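Local coordinates for protein polysaccharide Lyase Family 6 (Bacteroides cellulosilyticus, PDB 6QPS) that probably cleaves alginate as a calcium-binding lyase specific for mannuronic acid, in the human gut bacterium that makes it, at residues V268-F282 / I293-I307. Sequence-based numbering, arbitrary orientation.
Sequences VCRHGHYNVIESNTF and IRIINQGHTVYDNYI
Asn-280 and Asn-305 ride one above the other at the same turn of successive coils, their amides side by side and only 1° from coplanar. Asn-280 ND2 approaches Asn-305 OD1 almost end-on to its C=O, 3.0 Å away, and Asn-280 N reaches that oxygen too, from above the carbonyl plane. On the other branch, Asn-305 ND2 turns back to Ile-277 O at 3.0 Å, an oxygen already taken by Tyr-303 N. With an alanine at Asn-305, Asn-280 N would probably lose its acceptor, Ile-277 O would keep Tyr-303 N but lose its second donor, and the amide row would break at this coil. The row carries on both ways, since Asn-280 OD1 accepts from Asn-258 ND2 and Asn-350 OD1 receives Asn-305 N. Such an asparagine ladder at a turn belongs to the right-handed parallel beta-helix, the fold of family 6 lyases, whose strands here pair in parallel, coil on coil. Beside the ladder, Ser-279 OG donates to the anti lone pair of Asp-304 OD2, 2.6 Å away. Phe-282 lays CD1 against Ile-307 CG1 at 3.5 Å. At the turn before strands 276-278 and 301-303 the His-300 ring is fixed in its plane: ND1 takes Asn-275 N at 3.1 Å while NE2 donates to Ile-296 O. Cys-269 SG, anti to its carbonyl carbon (chi1 -74°), sits over the centre of that ring, 5° off the normal. Asn-297 ND2 meets Arg-270 O at 2.9 Å from above the carbonyl plane. The side chain of Arg-294, about 7 Å from the calcium ion at its nearest, has Val-268 CG1 over one face of its guanidinium, 3.7 Å from CZ.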
# COMPACT_ATOMS: atom_id res chain seq x y z
N VAL A 268 -3.58 -6.35 -3.66
CA VAL A 268 -3.23 -7.66 -4.21
C VAL A 268 -2.34 -8.45 -3.26
O VAL A 268 -1.23 -8.02 -2.92
CB VAL A 268 -2.55 -7.52 -5.58
CG1 VAL A 268 -2.23 -8.88 -6.20
CG2 VAL A 268 -3.43 -6.67 -6.52
N CYS A 269 -2.82 -9.64 -2.86
CA CYS A 269 -2.04 -10.61 -2.09
C CYS A 269 -1.28 -11.42 -3.13
O CYS A 269 -1.68 -12.52 -3.53
CB CYS A 269 -2.97 -11.50 -1.26
SG CYS A 269 -3.70 -10.65 0.17
N ARG A 270 -0.17 -10.84 -3.62
CA ARG A 270 0.52 -11.36 -4.80
C ARG A 270 1.42 -12.54 -4.49
O ARG A 270 1.38 -13.57 -5.19
CB ARG A 270 1.29 -10.24 -5.52
CG ARG A 270 2.06 -10.73 -6.74
CD ARG A 270 1.14 -11.32 -7.83
NE ARG A 270 1.92 -11.90 -8.92
CZ ARG A 270 2.34 -13.16 -8.96
NH1 ARG A 270 2.00 -14.01 -7.99
NH2 ARG A 270 3.08 -13.59 -9.98
N HIS A 271 2.27 -12.40 -3.47
CA HIS A 271 3.11 -13.49 -3.00
C HIS A 271 3.09 -13.47 -1.47
O HIS A 271 2.80 -12.44 -0.86
CB HIS A 271 4.59 -13.34 -3.42
CG HIS A 271 4.87 -13.25 -4.89
ND1 HIS A 271 4.45 -14.18 -5.82
CD2 HIS A 271 5.68 -12.39 -5.56
CE1 HIS A 271 4.94 -13.85 -7.01
NE2 HIS A 271 5.70 -12.78 -6.88
N GLY A 272 3.43 -14.60 -0.86
CA GLY A 272 3.39 -14.74 0.59
C GLY A 272 2.01 -15.04 1.17
O GLY A 272 0.97 -14.96 0.50
N HIS A 273 2.02 -15.40 2.46
CA HIS A 273 0.91 -16.12 3.10
C HIS A 273 0.49 -15.42 4.39
O HIS A 273 1.24 -14.64 5.00
CB HIS A 273 1.31 -17.59 3.40
CG HIS A 273 2.05 -18.21 2.26
ND1 HIS A 273 1.46 -18.52 1.05
CD2 HIS A 273 3.37 -18.50 2.13
CE1 HIS A 273 2.39 -19.02 0.24
NE2 HIS A 273 3.56 -18.97 0.86
N TYR A 274 -0.74 -15.72 4.80
CA TYR A 274 -1.26 -15.35 6.13
C TYR A 274 -1.41 -13.85 6.33
O TYR A 274 -1.21 -13.32 7.44
CB TYR A 274 -0.41 -15.96 7.24
CG TYR A 274 -0.14 -17.45 7.16
CD1 TYR A 274 -1.17 -18.37 7.32
CD2 TYR A 274 1.14 -17.94 6.95
CE1 TYR A 274 -0.92 -19.73 7.30
CE2 TYR A 274 1.39 -19.29 6.94
CZ TYR A 274 0.35 -20.19 7.06
OH TYR A 274 0.61 -21.55 7.04
N ASN A 275 -1.77 -13.12 5.28
CA ASN A 275 -2.03 -11.70 5.38
C ASN A 275 -3.44 -11.45 5.89
O ASN A 275 -4.37 -12.20 5.60
CB ASN A 275 -1.77 -11.05 4.02
CG ASN A 275 -0.28 -11.11 3.67
OD1 ASN A 275 0.57 -10.58 4.41
ND2 ASN A 275 0.08 -11.82 2.60
N VAL A 276 -3.57 -10.42 6.74
CA VAL A 276 -4.81 -10.10 7.44
C VAL A 276 -5.34 -8.79 6.86
O VAL A 276 -4.66 -7.75 6.94
CB VAL A 276 -4.59 -10.05 8.96
CG1 VAL A 276 -5.86 -9.62 9.68
CG2 VAL A 276 -4.09 -11.41 9.50
N ILE A 277 -6.54 -8.83 6.27
CA ILE A 277 -7.11 -7.75 5.47
C ILE A 277 -8.44 -7.38 6.13
O ILE A 277 -9.45 -8.07 5.92
CB ILE A 277 -7.32 -8.20 4.02
CG1 ILE A 277 -6.09 -8.93 3.44
CG2 ILE A 277 -7.68 -7.02 3.16
CD1 ILE A 277 -4.83 -8.11 3.36
N GLU A 278 -8.47 -6.28 6.90
CA GLU A 278 -9.60 -5.94 7.76
C GLU A 278 -10.13 -4.54 7.49
O GLU A 278 -9.39 -3.56 7.59
CB GLU A 278 -9.18 -6.02 9.25
CG GLU A 278 -8.93 -7.43 9.78
CD GLU A 278 -8.26 -7.44 11.15
OE1 GLU A 278 -7.52 -6.49 11.48
OE2 GLU A 278 -8.44 -8.43 11.91
N SER A 279 -11.41 -4.45 7.22
CA SER A 279 -12.16 -3.20 7.31
C SER A 279 -11.68 -2.13 6.35
O SER A 279 -11.80 -0.94 6.65
CB SER A 279 -12.20 -2.63 8.74
OG SER A 279 -12.69 -3.60 9.68
N ASN A 280 -11.15 -2.52 5.20
CA ASN A 280 -10.81 -1.56 4.15
C ASN A 280 -12.05 -1.19 3.36
O ASN A 280 -13.05 -1.92 3.36
CB ASN A 280 -9.74 -2.16 3.22
CG ASN A 280 -8.46 -2.49 3.97
OD1 ASN A 280 -7.63 -1.62 4.25
ND2 ASN A 280 -8.30 -3.75 4.34
N THR A 281 -11.99 -0.05 2.66
CA THR A 281 -13.11 0.50 1.91
C THR A 281 -12.62 0.93 0.53
O THR A 281 -11.58 1.60 0.42
CB THR A 281 -13.71 1.69 2.67
OG1 THR A 281 -14.02 1.31 4.01
CG2 THR A 281 -15.00 2.19 1.99
N PHE A 282 -13.38 0.56 -0.50
CA PHE A 282 -13.04 0.87 -1.89
C PHE A 282 -14.23 1.61 -2.50
O PHE A 282 -15.34 1.08 -2.53
CB PHE A 282 -12.72 -0.38 -2.71
CG PHE A 282 -11.61 -1.25 -2.17
CD1 PHE A 282 -11.79 -2.03 -1.03
CD2 PHE A 282 -10.42 -1.37 -2.87
CE1 PHE A 282 -10.78 -2.87 -0.57
CE2 PHE A 282 -9.40 -2.20 -2.42
CZ PHE A 282 -9.59 -2.95 -1.27
N ILE A 293 -10.05 -6.74 -4.11
CA ILE A 293 -9.05 -7.59 -3.45
C ILE A 293 -8.77 -8.79 -4.34
O ILE A 293 -9.69 -9.48 -4.78
CB ILE A 293 -9.51 -8.05 -2.05
CG1 ILE A 293 -9.67 -6.84 -1.14
CG2 ILE A 293 -8.52 -9.03 -1.44
CD1 ILE A 293 -10.43 -7.09 0.17
N ARG A 294 -7.49 -9.02 -4.63
CA ARG A 294 -7.04 -10.16 -5.43
C ARG A 294 -6.30 -11.15 -4.54
O ARG A 294 -5.33 -10.77 -3.86
CB ARG A 294 -6.14 -9.69 -6.58
CG ARG A 294 -5.66 -10.77 -7.53
CD ARG A 294 -5.59 -10.26 -8.97
NE ARG A 294 -4.68 -9.14 -9.19
CZ ARG A 294 -3.43 -9.26 -9.66
NH1 ARG A 294 -2.94 -10.46 -9.94
NH2 ARG A 294 -2.69 -8.18 -9.88
N ILE A 295 -6.74 -12.40 -4.56
CA ILE A 295 -6.25 -13.47 -3.68
C ILE A 295 -5.49 -14.53 -4.49
O ILE A 295 -6.07 -15.17 -5.37
CB ILE A 295 -7.40 -14.10 -2.89
CG1 ILE A 295 -8.10 -13.08 -2.01
CG2 ILE A 295 -6.88 -15.30 -2.09
CD1 ILE A 295 -7.22 -12.47 -0.93
N ILE A 296 -4.20 -14.67 -4.17
CA ILE A 296 -3.27 -15.74 -4.56
C ILE A 296 -2.65 -16.18 -3.22
O ILE A 296 -2.72 -15.46 -2.22
CB ILE A 296 -2.21 -15.19 -5.56
CG1 ILE A 296 -2.91 -14.57 -6.78
CG2 ILE A 296 -1.19 -16.23 -6.01
CD1 ILE A 296 -2.10 -13.48 -7.43
N ASN A 297 -2.07 -17.39 -3.18
CA ASN A 297 -1.38 -17.90 -1.98
C ASN A 297 -2.32 -18.24 -0.83
O ASN A 297 -3.54 -18.28 -1.00
CB ASN A 297 -0.29 -16.92 -1.52
CG ASN A 297 0.47 -16.30 -2.67
OD1 ASN A 297 1.31 -16.92 -3.26
ND2 ASN A 297 0.13 -15.06 -3.01
N GLN A 298 -1.77 -18.58 0.34
CA GLN A 298 -2.58 -19.24 1.35
C GLN A 298 -2.69 -18.49 2.67
O GLN A 298 -1.86 -17.64 3.00
CB GLN A 298 -2.11 -20.68 1.60
CG GLN A 298 -0.72 -20.84 2.13
CD GLN A 298 -0.34 -22.32 2.39
OE1 GLN A 298 -0.16 -22.70 3.53
NE2 GLN A 298 -0.20 -23.10 1.34
N GLY A 299 -3.71 -18.87 3.43
CA GLY A 299 -3.74 -18.56 4.84
C GLY A 299 -4.32 -17.23 5.24
O GLY A 299 -4.35 -16.94 6.45
N HIS A 300 -4.79 -16.43 4.31
CA HIS A 300 -5.24 -15.06 4.59
C HIS A 300 -6.60 -15.05 5.27
O HIS A 300 -7.42 -15.96 5.11
CB HIS A 300 -5.35 -14.24 3.29
CG HIS A 300 -4.23 -14.48 2.32
ND1 HIS A 300 -2.91 -14.15 2.58
CD2 HIS A 300 -4.25 -15.03 1.09
CE1 HIS A 300 -2.18 -14.49 1.53
NE2 HIS A 300 -2.97 -15.01 0.61
N THR A 301 -6.83 -13.98 6.04
CA THR A 301 -8.13 -13.70 6.65
C THR A 301 -8.62 -12.35 6.14
O THR A 301 -7.91 -11.35 6.28
CB THR A 301 -8.03 -13.75 8.18
OG1 THR A 301 -7.52 -15.03 8.59
CG2 THR A 301 -9.40 -13.54 8.81
N VAL A 302 -9.80 -12.33 5.52
CA VAL A 302 -10.33 -11.18 4.78
C VAL A 302 -11.71 -10.87 5.36
O VAL A 302 -12.68 -11.58 5.08
CB VAL A 302 -10.42 -11.50 3.29
CG1 VAL A 302 -10.96 -10.32 2.52
CG2 VAL A 302 -9.07 -11.97 2.73
N TYR A 303 -11.78 -9.82 6.19
CA TYR A 303 -12.94 -9.54 7.04
C TYR A 303 -13.35 -8.07 6.98
O TYR A 303 -12.52 -7.18 7.12
CB TYR A 303 -12.55 -9.91 8.48
CG TYR A 303 -13.49 -9.44 9.57
CD1 TYR A 303 -14.80 -9.91 9.58
CD2 TYR A 303 -13.08 -8.56 10.58
CE1 TYR A 303 -15.68 -9.49 10.55
CE2 TYR A 303 -13.96 -8.17 11.57
CZ TYR A 303 -15.26 -8.64 11.55
OH TYR A 303 -16.17 -8.26 12.52
N ASP A 304 -14.66 -7.83 6.86
CA ASP A 304 -15.25 -6.49 7.06
C ASP A 304 -14.84 -5.47 6.00
O ASP A 304 -14.91 -4.27 6.26
CB ASP A 304 -14.98 -5.99 8.49
CG ASP A 304 -15.86 -4.80 8.90
OD1 ASP A 304 -17.07 -4.85 8.61
OD2 ASP A 304 -15.31 -3.86 9.52
N ASN A 305 -14.42 -5.91 4.81
CA ASN A 305 -14.08 -4.98 3.74
C ASN A 305 -15.32 -4.62 2.95
O ASN A 305 -16.24 -5.42 2.81
CB ASN A 305 -13.01 -5.59 2.83
CG ASN A 305 -11.75 -5.97 3.61
OD1 ASN A 305 -10.91 -5.13 3.90
ND2 ASN A 305 -11.64 -7.26 3.98
N TYR A 306 -15.35 -3.38 2.45
CA TYR A 306 -16.51 -2.82 1.75
C TYR A 306 -16.02 -2.33 0.39
O TYR A 306 -15.22 -1.38 0.33
CB TYR A 306 -17.09 -1.67 2.58
CG TYR A 306 -18.47 -1.17 2.16
CD1 TYR A 306 -18.63 -0.38 1.03
CD2 TYR A 306 -19.61 -1.45 2.92
CE1 TYR A 306 -19.87 0.11 0.65
CE2 TYR A 306 -20.85 -0.96 2.56
CZ TYR A 306 -20.97 -0.19 1.42
OH TYR A 306 -22.23 0.28 1.07
N ILE A 307 -16.47 -2.98 -0.68
CA ILE A 307 -15.99 -2.74 -2.05
C ILE A 307 -17.17 -2.26 -2.88
O ILE A 307 -18.16 -2.99 -3.02
CB ILE A 307 -15.39 -4.02 -2.66
CG1 ILE A 307 -14.18 -4.43 -1.82
CG2 ILE A 307 -14.98 -3.80 -4.07
CD1 ILE A 307 -13.78 -5.88 -1.89
O HOH W 1 2.60 -16.36 -5.73
O HOH W 2 4.06 -17.04 -2.41